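Local coordinates for protein Maltose/maltodextrin transport permease homologue (PDB 6FFL) that probably binds maltose and maltodextrins, here maltotriose, as the solute-binding domain fused to the MalF permease subunit of an ABC transporter, at residues A[3-8]-A[33-38]; A[16-21]-A[300-305]; A[20-25]-A[292-297]; A[80-85]-A[103-108]. All blocks are in the same frame, centred on the assembly; numbering follows the deposited sequence. Where two conformers were deposited one is given.

Contact 1: A[3-8]-A[33-38]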
# COMPACT_ATOMS: atom_id res chain seq x y z
N VAL A 3 0.40 -32.77 -6.36
CA VAL A 3 0.44 -31.94 -5.16
C VAL A 3 -0.34 -30.64 -5.39
O VAL A 3 -0.27 -30.03 -6.45
CB VAL A 3 1.90 -31.65 -4.74
CG1 VAL A 3 2.60 -30.74 -5.73
CG2 VAL A 3 1.95 -31.05 -3.36
N ARG A 4 -1.11 -30.23 -4.38
CA ARG A 4 -1.89 -28.99 -4.44
C ARG A 4 -1.36 -28.04 -3.39
O ARG A 4 -1.34 -28.38 -2.20
CB ARG A 4 -3.38 -29.25 -4.23
CG ARG A 4 -4.24 -28.01 -4.37
CD ARG A 4 -5.70 -28.38 -4.58
NE ARG A 4 -6.55 -27.21 -4.79
CZ ARG A 4 -6.64 -26.54 -5.93
NH1 ARG A 4 -5.93 -26.92 -6.98
NH2 ARG A 4 -7.45 -25.49 -6.03
N ILE A 5 -0.94 -26.85 -3.81
CA ILE A 5 -0.38 -25.85 -2.91
C ILE A 5 -1.30 -24.63 -2.91
O ILE A 5 -2.17 -24.47 -3.77
CB ILE A 5 1.07 -25.47 -3.28
CG1 ILE A 5 1.14 -25.01 -4.73
CG2 ILE A 5 2.03 -26.64 -3.02
CD1 ILE A 5 2.49 -24.46 -5.12
N GLN A 6 -1.08 -23.76 -1.93
CA GLN A 6 -1.95 -22.62 -1.65
C GLN A 6 -1.17 -21.31 -1.66
O GLN A 6 -0.04 -21.26 -1.17
CB GLN A 6 -2.61 -22.75 -0.28
CG GLN A 6 -3.64 -23.85 -0.09
CD GLN A 6 -4.50 -23.59 1.14
OE1 GLN A 6 -5.57 -22.97 1.05
NE2 GLN A 6 -4.02 -24.01 2.30
N ILE A 7 -1.79 -20.26 -2.17
CA ILE A 7 -1.27 -18.90 -2.01
C ILE A 7 -2.38 -18.03 -1.43
O ILE A 7 -3.47 -17.95 -2.01
CB ILE A 7 -0.73 -18.31 -3.32
CG1 ILE A 7 -0.39 -16.83 -3.14
CG2 ILE A 7 -1.73 -18.52 -4.46
CD1 ILE A 7 -0.08 -16.11 -4.43
N TRP A 8 -2.12 -17.41 -0.29
CA TRP A 8 -3.02 -16.40 0.27
C TRP A 8 -2.43 -15.03 -0.06
O TRP A 8 -1.24 -14.80 0.19
CB TRP A 8 -3.19 -16.53 1.78
CG TRP A 8 -3.90 -17.74 2.24
CD1 TRP A 8 -4.37 -18.78 1.47
CD2 TRP A 8 -4.18 -18.09 3.60
NE1 TRP A 8 -4.94 -19.75 2.27
CE2 TRP A 8 -4.84 -19.34 3.58
CE3 TRP A 8 -3.96 -17.46 4.82
CZ2 TRP A 8 -5.27 -19.97 4.75
CZ3 TRP A 8 -4.39 -18.09 5.99
CH2 TRP A 8 -5.04 -19.33 5.94
N ILE A 33 1.22 -30.19 -10.38
CA ILE A 33 1.06 -29.12 -9.41
C ILE A 33 -0.18 -28.32 -9.77
O ILE A 33 -0.33 -27.87 -10.91
CB ILE A 33 2.29 -28.19 -9.36
CG1 ILE A 33 3.58 -28.97 -9.15
CG2 ILE A 33 2.11 -27.14 -8.27
CD1 ILE A 33 4.82 -28.09 -9.15
N THR A 34 -1.08 -28.17 -8.80
CA THR A 34 -2.18 -27.22 -8.92
C THR A 34 -2.12 -26.25 -7.74
O THR A 34 -1.50 -26.53 -6.71
CB THR A 34 -3.54 -27.93 -8.96
OG1 THR A 34 -3.79 -28.57 -7.70
CG2 THR A 34 -3.56 -28.95 -10.08
N VAL A 35 -2.77 -25.10 -7.91
CA VAL A 35 -2.64 -24.00 -6.96
C VAL A 35 -4.03 -23.50 -6.58
O VAL A 35 -4.85 -23.21 -7.45
CB VAL A 35 -1.81 -22.84 -7.55
CG1 VAL A 35 -1.63 -21.73 -6.50
CG2 VAL A 35 -0.48 -23.35 -8.07
N GLN A 36 -4.27 -23.38 -5.28
CA GLN A 36 -5.48 -22.74 -4.76
C GLN A 36 -5.12 -21.35 -4.25
O GLN A 36 -4.32 -21.21 -3.32
CB GLN A 36 -6.09 -23.58 -3.64
CG GLN A 36 -7.19 -22.86 -2.88
CD GLN A 36 -8.47 -22.71 -3.68
OE1 GLN A 36 -9.03 -23.70 -4.16
NE2 GLN A 36 -8.95 -21.48 -3.82
N ALA A 37 -5.73 -20.32 -4.83
CA ALA A 37 -5.48 -18.95 -4.40
C ALA A 37 -6.65 -18.45 -3.57
O ALA A 37 -7.81 -18.73 -3.87
CB ALA A 37 -5.28 -18.02 -5.61
N THR A 38 -6.34 -17.70 -2.52
CA THR A 38 -7.35 -17.15 -1.63
C THR A 38 -7.04 -15.69 -1.39
O THR A 38 -5.92 -15.35 -0.99
CB THR A 38 -7.39 -17.90 -0.29
OG1 THR A 38 -7.79 -19.25 -0.50
CG2 THR A 38 -8.37 -17.23 0.68
O HOH W 1 -6.50 -25.28 -9.68
O HOH W 2 -7.79 -26.44 -2.50
O HOH W 3 -8.05 -23.91 -8.24
O HOH W 4 -5.64 -20.78 -0.82
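The backbone oxygen of Q36 is gripped from two sources: I7 N donates to Q36 O at 2.9 Å, and a bridging water gives it a second hydrogen bond. That water also donates to Q6 OE1 and accepts from T38 OG1, so it joins three polar groups along one face of the sheet. Further toward the N terminus of the strands, R4 reaches across this face. Its CG stands anti to the backbone N (chi1 -176°) and the chain runs extended to NE, which carries the guanidinium over the neighbouring strand. There R4 NH1 donates to T34 OG1 at 2.8 Å and R4 NH2 to Q36 OE1 at 3.0 Å. Both acceptors lie near the guanidinium plane, but the amide of Q36 is turned 77° against it, and NH2 stands above the carbonyl plane of OE1, away from a lone pair. A second water on R4 NE makes a further, weak bond to Q36 OE1.

These strands, 4-9 and 34-39, are the parallel neighbours of a beta-alpha-beta unit whose connecting helix is 13-29. The axes of segments 4-8 and 34-38 pass 4.6 Å apart at 25°. Between them, Q36 N donates to I5 O at 2.8 Å and T38 N to I7 O at 2.9 Å, which fixes the register. The opposite face carries I5, I7, V35 and A37: I5 CG1 lies 4.1 Å from V35 CG2, and helices 13-29 and 281-294 pack against this apolar layer. On the face of R4, W8 CD1 lies 3.6 Å from T38 CB, and R40 makes a cation-pi contact with the indole.

Contact 2: A[16-21]-A[300-305]. With SO4 (sulfate ion), chain H.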
# COMPACT_ATOMS: atom_id res chain seq x y z
N ARG A 16 -5.54 -9.49 -9.14
CA ARG A 16 -5.79 -10.92 -9.02
C ARG A 16 -6.32 -11.52 -10.32
O ARG A 16 -6.16 -12.72 -10.54
CB ARG A 16 -6.72 -11.21 -7.84
CG ARG A 16 -8.14 -10.76 -7.99
CD ARG A 16 -8.99 -11.38 -6.86
NE ARG A 16 -10.32 -10.77 -6.80
CZ ARG A 16 -10.62 -9.72 -6.05
NH1 ARG A 16 -9.70 -9.16 -5.26
NH2 ARG A 16 -11.85 -9.22 -6.07
N GLN A 17 -6.90 -10.70 -11.22
CA GLN A 17 -7.18 -11.20 -12.56
C GLN A 17 -5.89 -11.62 -13.26
O GLN A 17 -5.84 -12.66 -13.93
CB GLN A 17 -7.90 -10.15 -13.41
CG GLN A 17 -9.21 -9.67 -12.83
CD GLN A 17 -10.15 -10.81 -12.52
OE1 GLN A 17 -10.55 -11.57 -13.40
NE2 GLN A 17 -10.51 -10.95 -11.24
N VAL A 18 -4.83 -10.82 -13.11
CA VAL A 18 -3.56 -11.17 -13.73
C VAL A 18 -2.97 -12.40 -13.05
O VAL A 18 -2.45 -13.31 -13.73
CB VAL A 18 -2.60 -9.97 -13.68
CG1 VAL A 18 -1.23 -10.35 -14.21
CG2 VAL A 18 -3.19 -8.79 -14.47
N LEU A 19 -3.05 -12.47 -11.72
CA LEU A 19 -2.59 -13.66 -11.01
C LEU A 19 -3.26 -14.92 -11.54
O LEU A 19 -2.60 -15.94 -11.78
CB LEU A 19 -2.86 -13.51 -9.50
CG LEU A 19 -2.49 -14.72 -8.65
CD1 LEU A 19 -1.00 -14.97 -8.72
CD2 LEU A 19 -2.93 -14.49 -7.21
N ALA A 20 -4.58 -14.87 -11.75
CA ALA A 20 -5.29 -16.03 -12.26
C ALA A 20 -4.75 -16.46 -13.62
O ALA A 20 -4.59 -17.66 -13.88
CB ALA A 20 -6.79 -15.73 -12.35
N GLU A 21 -4.47 -15.50 -14.51
CA GLU A 21 -3.90 -15.85 -15.80
C GLU A 21 -2.53 -16.49 -15.64
O GLU A 21 -2.21 -17.49 -16.29
CB GLU A 21 -3.81 -14.61 -16.69
CG GLU A 21 -3.10 -14.83 -18.02
CD GLU A 21 -3.13 -13.62 -18.93
OE1 GLU A 21 -3.82 -12.63 -18.61
OE2 GLU A 21 -2.46 -13.65 -19.99
N GLN A 300 6.23 -10.67 -14.27
CA GLN A 300 6.33 -9.25 -13.91
C GLN A 300 5.87 -8.36 -15.06
O GLN A 300 5.20 -7.34 -14.83
CB GLN A 300 7.76 -8.90 -13.53
CG GLN A 300 8.27 -9.62 -12.28
CD GLN A 300 9.43 -8.89 -11.64
OE1 GLN A 300 9.68 -7.72 -11.94
NE2 GLN A 300 10.15 -9.57 -10.74
N LEU A 301 6.22 -8.71 -16.29
CA LEU A 301 5.82 -7.90 -17.42
C LEU A 301 4.35 -8.08 -17.79
O LEU A 301 3.77 -7.20 -18.42
CB LEU A 301 6.71 -8.20 -18.63
CG LEU A 301 8.17 -7.72 -18.50
CD1 LEU A 301 9.01 -8.18 -19.70
CD2 LEU A 301 8.23 -6.21 -18.31
N LEU A 302 3.75 -9.21 -17.42
CA LEU A 302 2.31 -9.35 -17.57
C LEU A 302 1.58 -8.34 -16.68
O LEU A 302 0.66 -7.66 -17.13
CB LEU A 302 1.88 -10.78 -17.22
CG LEU A 302 0.40 -11.11 -17.38
CD1 LEU A 302 -0.04 -10.96 -18.84
CD2 LEU A 302 0.15 -12.53 -16.88
N PHE A 303 2.00 -8.24 -15.42
CA PHE A 303 1.46 -7.21 -14.53
C PHE A 303 1.77 -5.82 -15.06
O PHE A 303 0.90 -4.94 -15.08
CB PHE A 303 2.01 -7.36 -13.11
CG PHE A 303 1.35 -8.44 -12.31
CD1 PHE A 303 0.13 -8.20 -11.68
CD2 PHE A 303 1.93 -9.69 -12.17
CE1 PHE A 303 -0.48 -9.17 -10.94
CE2 PHE A 303 1.32 -10.67 -11.43
CZ PHE A 303 0.10 -10.41 -10.81
N ALA A 304 3.01 -5.60 -15.48
CA ALA A 304 3.37 -4.28 -16.01
C ALA A 304 2.48 -3.91 -17.19
O ALA A 304 2.04 -2.76 -17.30
CB ALA A 304 4.85 -4.26 -16.41
N GLU A 305 2.15 -4.88 -18.04
CA GLU A 305 1.35 -4.59 -19.22
C GLU A 305 -0.12 -4.36 -18.88
O GLU A 305 -0.76 -3.47 -19.44
CB GLU A 305 1.49 -5.73 -20.23
CG GLU A 305 0.62 -5.61 -21.47
CD GLU A 305 0.83 -6.78 -22.41
OE1 GLU A 305 0.41 -7.91 -22.07
OE2 GLU A 305 1.43 -6.58 -23.49
S SO4 H . -11.73 -6.04 -4.68
O1 SO4 H . -12.49 -5.06 -3.92
O2 SO4 H . -11.27 -7.09 -3.76
O3 SO4 H . -10.58 -5.41 -5.31
O4 SO4 H . -12.57 -6.62 -5.72
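V18 sits directly over the ring of F303: its CG1 is 3.4 Å from the ring centroid and only 6° off the normal, a CH-pi contact with the methyl centred on the face. V18 CB also takes part, 3.6 Å from F303 CE1, nearer the rim. V18 CG1 reaches this spot because it is anti to the backbone N (chi1 175°), and the same methyl meets L302 CG at 3.6 Å, so one branch of the valine is held between a ring and a leucine.

The backbones behind these side chains belong to helices 13-29 and 297-307, packed in a mostly antiparallel sense in the N-terminal lobe of the periplasmic binding-protein fold: the segment axes pass 10.0 Å apart at 143°. V18 and F303 are the nearest pair by CA; no hydrogen bond crosses between the segments, and the interface is apolar at its centre. The side chain of F303 is about 9 Å from a bound glucose unit.

Further out, the extended chain of E21 crosses L302 obliquely, bringing E21 OE2 to 3.8 Å from L302 CD1, while E21 OE1 forms a salt bridge with K306, just beyond the segment on the second helix. On the side of helix 13-29 directed away from 300-305, R16 donates from NH1 to sulfate O2 at 3.0 Å and from NH2 to O4 at 2.7 Å. The sulfate, probably from the crystallisation liquor, also takes a bond from Y13 N at the start of the helix, whose dipole would probably help to hold an anion.

Contact 3: A[20-25]-A[292-297]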
# COMPACT_ATOMS: atom_id res chain seq x y z
N ALA A 20 -4.58 -14.87 -11.75
CA ALA A 20 -5.29 -16.03 -12.26
C ALA A 20 -4.75 -16.46 -13.62
O ALA A 20 -4.59 -17.66 -13.88
CB ALA A 20 -6.79 -15.73 -12.35
N GLU A 21 -4.47 -15.50 -14.51
CA GLU A 21 -3.90 -15.85 -15.80
C GLU A 21 -2.53 -16.49 -15.64
O GLU A 21 -2.21 -17.49 -16.29
CB GLU A 21 -3.81 -14.61 -16.69
CG GLU A 21 -3.10 -14.83 -18.02
CD GLU A 21 -3.13 -13.62 -18.93
OE1 GLU A 21 -3.82 -12.63 -18.61
OE2 GLU A 21 -2.46 -13.65 -19.99
N ALA A 22 -1.70 -15.93 -14.76
CA ALA A 22 -0.38 -16.50 -14.52
C ALA A 22 -0.47 -17.89 -13.91
O ALA A 22 0.28 -18.79 -14.29
CB ALA A 22 0.43 -15.56 -13.60
N LEU A 23 -1.39 -18.09 -12.96
CA LEU A 23 -1.52 -19.40 -12.33
C LEU A 23 -2.01 -20.44 -13.33
O LEU A 23 -1.61 -21.60 -13.28
CB LEU A 23 -2.46 -19.32 -11.13
CG LEU A 23 -1.97 -18.55 -9.90
CD1 LEU A 23 -3.01 -18.64 -8.79
CD2 LEU A 23 -0.62 -19.11 -9.42
N GLU A 24 -2.89 -20.03 -14.24
CA GLU A 24 -3.37 -20.95 -15.26
C GLU A 24 -2.23 -21.42 -16.15
O GLU A 24 -2.14 -22.61 -16.49
CB GLU A 24 -4.48 -20.25 -16.06
CG GLU A 24 -5.01 -20.98 -17.27
CD GLU A 24 -6.00 -20.11 -18.05
OE1 GLU A 24 -7.02 -19.70 -17.45
OE2 GLU A 24 -5.75 -19.83 -19.24
N LYS A 25 -1.32 -20.51 -16.51
CA LYS A 25 -0.16 -20.90 -17.31
C LYS A 25 0.79 -21.78 -16.50
O LYS A 25 1.36 -22.73 -17.05
CB LYS A 25 0.58 -19.65 -17.80
CG LYS A 25 1.83 -19.91 -18.60
CD LYS A 25 1.79 -19.17 -19.92
CE LYS A 25 2.88 -19.67 -20.86
NZ LYS A 25 4.24 -19.24 -20.43
N LYS A 292 9.43 -18.87 -7.80
CA LYS A 292 10.32 -18.43 -8.87
C LYS A 292 9.53 -18.01 -10.10
O LYS A 292 9.88 -17.03 -10.76
CB LYS A 292 11.31 -19.55 -9.21
CG LYS A 292 12.32 -19.88 -8.11
CD LYS A 292 13.18 -21.08 -8.54
CE LYS A 292 14.30 -21.39 -7.55
NZ LYS A 292 15.00 -22.67 -7.89
N TYR A 293 8.46 -18.74 -10.43
CA TYR A 293 7.65 -18.38 -11.59
C TYR A 293 6.95 -17.03 -11.39
O TYR A 293 6.94 -16.19 -12.30
CB TYR A 293 6.63 -19.48 -11.87
CG TYR A 293 5.65 -19.11 -12.96
CD1 TYR A 293 6.06 -19.07 -14.29
CD2 TYR A 293 4.33 -18.82 -12.67
CE1 TYR A 293 5.18 -18.73 -15.30
CE2 TYR A 293 3.44 -18.49 -13.68
CZ TYR A 293 3.87 -18.44 -14.99
OH TYR A 293 2.99 -18.11 -15.98
N LEU A 294 6.35 -16.81 -10.22
CA LEU A 294 5.55 -15.60 -10.03
C LEU A 294 6.41 -14.36 -9.88
O LEU A 294 5.88 -13.25 -9.95
CB LEU A 294 4.63 -15.74 -8.81
CG LEU A 294 3.51 -16.77 -8.96
CD1 LEU A 294 2.75 -16.95 -7.65
CD2 LEU A 294 2.56 -16.39 -10.10
N THR A 295 7.72 -14.52 -9.69
CA THR A 295 8.64 -13.39 -9.70
C THR A 295 9.46 -13.34 -10.98
O THR A 295 10.31 -12.45 -11.12
CB THR A 295 9.57 -13.44 -8.48
OG1 THR A 295 10.29 -14.68 -8.46
CG2 THR A 295 8.76 -13.31 -7.16
N SER A 296 9.21 -14.25 -11.93
CA SER A 296 9.97 -14.27 -13.17
C SER A 296 9.58 -13.08 -14.04
O SER A 296 8.50 -12.50 -13.91
CB SER A 296 9.76 -15.59 -13.93
OG SER A 296 8.46 -15.69 -14.50
N THR A 297 10.48 -12.72 -14.95
CA THR A 297 10.24 -11.52 -15.75
C THR A 297 9.01 -11.64 -16.65
O THR A 297 8.27 -10.64 -16.76
CB THR A 297 11.52 -11.19 -16.54
OG1 THR A 297 12.46 -10.59 -15.64
CG2 THR A 297 11.24 -10.20 -17.70
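Y293 spans the gap to helix 13-29, and its CB already points at the other segment. CG lies anti to the backbone N (chi1 174°), which sends the ring outward from helix 281-294. Along one side of the ring, CE2 comes 4.2 Å from A22 CB and closer still, 3.2 Å, to A22 O; that carbonyl oxygen lies near the ring plane, so it meets the edge and not a face. At the tip, Y293 OH donates a hydrogen bond to A22 O that at 3.3 Å is weak. The same hydroxyl oxygen touches the start of the K25 side chain, 3.4 Å from K25 CG. K25 crosses the tyrosine at about a right angle and carries its amino group on to a salt bridge with E29, within its own helix.

The next residue adds the apolar half of the contact. L294 CD2 lies 4.2 Å from A22 CB and also 4.2 Å from L23 CD2, so one methyl meets both helix residues. Behind the tyrosine the backbone is held locally: Y293 O accepts from S296 OG at 2.7 Å and from S296 N at 3.0 Å, two donors on one carbonyl.

On the side of helix 13-29, the ring of F26 meets that of Y293, the planes about 40° apart; V299 of helix 297-307 also touches it. L294 rests on Y272 of strand 266-274, and L23 on V35 and A37 of strand 34-39, so the two helices pack on the same sheet of the N-terminal lobe.

Contact 4: A[80-85]-A[103-108]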
# COMPACT_ATOMS: atom_id res chain seq x y z
N PRO A 80 13.69 -17.88 5.74
CA PRO A 80 14.66 -17.03 5.03
C PRO A 80 14.83 -17.55 3.62
O PRO A 80 14.90 -18.76 3.40
CB PRO A 80 15.95 -17.19 5.84
CG PRO A 80 15.54 -17.82 7.13
CD PRO A 80 14.30 -18.61 6.86
N LEU A 81 14.87 -16.63 2.65
CA LEU A 81 14.93 -17.01 1.24
C LEU A 81 16.35 -17.06 0.69
O LEU A 81 16.55 -17.54 -0.43
CB LEU A 81 14.10 -16.04 0.40
CG LEU A 81 12.62 -16.07 0.75
CD1 LEU A 81 11.85 -15.03 -0.06
CD2 LEU A 81 12.04 -17.47 0.56
N ASP A 82 17.33 -16.56 1.44
CA ASP A 82 18.69 -16.45 0.94
C ASP A 82 19.24 -17.79 0.47
O ASP A 82 19.82 -17.90 -0.61
CB ASP A 82 19.57 -15.85 2.04
CG ASP A 82 19.06 -14.50 2.49
OD1 ASP A 82 18.17 -14.45 3.38
OD2 ASP A 82 19.52 -13.49 1.92
N GLU A 83 19.06 -18.83 1.28
CA GLU A 83 19.53 -20.16 0.90
C GLU A 83 18.61 -20.81 -0.13
O GLU A 83 19.07 -21.64 -0.92
CB GLU A 83 19.66 -21.04 2.14
CG GLU A 83 20.25 -20.34 3.38
CD GLU A 83 19.23 -19.48 4.13
OE1 GLU A 83 18.05 -19.43 3.71
OE2 GLU A 83 19.61 -18.85 5.14
N VAL A 84 17.33 -20.44 -0.12
CA VAL A 84 16.37 -21.01 -1.06
C VAL A 84 16.66 -20.56 -2.48
O VAL A 84 16.71 -21.37 -3.41
CB VAL A 84 14.94 -20.64 -0.63
CG1 VAL A 84 13.93 -21.09 -1.69
CG2 VAL A 84 14.61 -21.24 0.73
N LEU A 85 16.84 -19.25 -2.67
CA LEU A 85 16.99 -18.66 -4.00
C LEU A 85 18.43 -18.31 -4.37
O LEU A 85 18.71 -18.12 -5.56
CB LEU A 85 16.11 -17.41 -4.11
CG LEU A 85 14.62 -17.67 -3.86
CD1 LEU A 85 13.83 -16.38 -3.80
CD2 LEU A 85 14.05 -18.61 -4.91
N GLY A 103 19.21 -9.17 8.88
CA GLY A 103 20.24 -9.65 7.99
C GLY A 103 19.81 -10.65 6.94
O GLY A 103 20.67 -11.17 6.23
N LYS A 104 18.52 -10.93 6.80
CA LYS A 104 18.04 -11.94 5.87
C LYS A 104 16.92 -11.40 5.00
O LYS A 104 16.28 -10.39 5.32
CB LYS A 104 17.54 -13.20 6.61
CG LYS A 104 18.64 -13.93 7.39
CD LYS A 104 18.06 -14.95 8.36
CE LYS A 104 18.96 -15.13 9.58
NZ LYS A 104 18.62 -16.35 10.36
N HIS A 105 16.67 -12.11 3.90
CA HIS A 105 15.59 -11.80 2.97
C HIS A 105 14.41 -12.72 3.24
O HIS A 105 14.50 -13.93 2.99
CB HIS A 105 16.04 -11.98 1.52
CG HIS A 105 17.02 -10.95 1.03
ND1 HIS A 105 18.35 -11.24 0.85
CD2 HIS A 105 16.85 -9.66 0.66
CE1 HIS A 105 18.97 -10.16 0.39
NE2 HIS A 105 18.08 -9.19 0.27
N TYR A 106 13.29 -12.17 3.69
CA TYR A 106 12.11 -12.99 3.93
C TYR A 106 11.04 -12.84 2.86
O TYR A 106 10.04 -13.57 2.89
CB TYR A 106 11.51 -12.68 5.32
CG TYR A 106 12.39 -13.17 6.47
CD1 TYR A 106 12.38 -14.50 6.86
CD2 TYR A 106 13.22 -12.28 7.15
CE1 TYR A 106 13.19 -14.94 7.92
CE2 TYR A 106 14.02 -12.71 8.19
CZ TYR A 106 14.00 -14.04 8.57
OH TYR A 106 14.80 -14.45 9.61
N MET A 107 11.21 -11.92 1.91
CA MET A 107 10.17 -11.60 0.95
C MET A 107 10.81 -11.22 -0.38
O MET A 107 11.85 -10.56 -0.39
CB MET A 107 9.29 -10.45 1.46
CG MET A 107 8.37 -9.88 0.41
SD MET A 107 7.35 -8.51 0.99
CE MET A 107 6.23 -9.36 2.12
N ILE A 108 10.19 -11.61 -1.49
CA ILE A 108 10.57 -11.07 -2.79
C ILE A 108 9.31 -10.57 -3.50
O ILE A 108 8.36 -11.34 -3.70
CB ILE A 108 11.33 -12.09 -3.67
CG1 ILE A 108 11.51 -11.50 -5.07
CG2 ILE A 108 10.60 -13.43 -3.75
CD1 ILE A 108 12.56 -10.41 -5.11
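The imidazole of H105 is met at its edge by D82: ND1 donates to D82 OD2 at 2.8 Å, with the oxygen close to the ring plane, while F90 stacks on the ring. This is a His-carboxylate hydrogen bond, set where the short helix 82-85 meets strand 104-109 of the main sheet in the N-terminal lobe of a periplasmic binding-protein fold. The carboxylate and ring planes are 37° apart, and OD2 is approached on its syn side but 31° out of the carboxylate plane. The other oxygen is used more squarely: H105 N donates to D82 OD1 at 2.8 Å, on the syn lone pair. With CG anti to its own carbonyl carbon (chi1 -58°), D82 turns the carboxylate to H105. D82 thus holds both the backbone and the ring of one residue, which fixes the rotation of the imidazole; the negative charge would probably raise its affinity for a proton.

The second flat group, the Y106 ring, is met obliquely by P80 N. Its CE1 touches P80 CG at 3.8 Å, the proline and tyrosine lying side by side and pointing the same way. K104 runs along P80 as well, its CD 4.0 Å from P80 CB.

A third bond completes the hold on H105: L81 N donates to H105 O at 2.7 Å. Beyond it the contact turns apolar and heads inward. Helix 281-294 packs on V84 and I108, and strand 266-274 on L81 and M107. Carried past the H105 carbonyl, L81 CD1 ends 3.7 Å from M107 N and 4.2 Å from I108 CG2.

In the fold
From the N terminus, strand 4-9 leads into helix 13-29, which supplies the first segments of contacts 2 and 3; these share A20 and E21. Strand 34-39 then closes contact 1, so contact 1 crosses both. Contact 4 opens and closes next, at 80-85 and 103-108, in series with contact 1 and nested inside the long loops of contacts 2 and 3. Much later 292-297 closes contact 3, and 300-305 closes contact 2. Contact 3 touches contact 1 through L23, while K292 against L85 and T295 against I108 join it to contact 4. Late helices are thereby tied to the early sheet of one lobe.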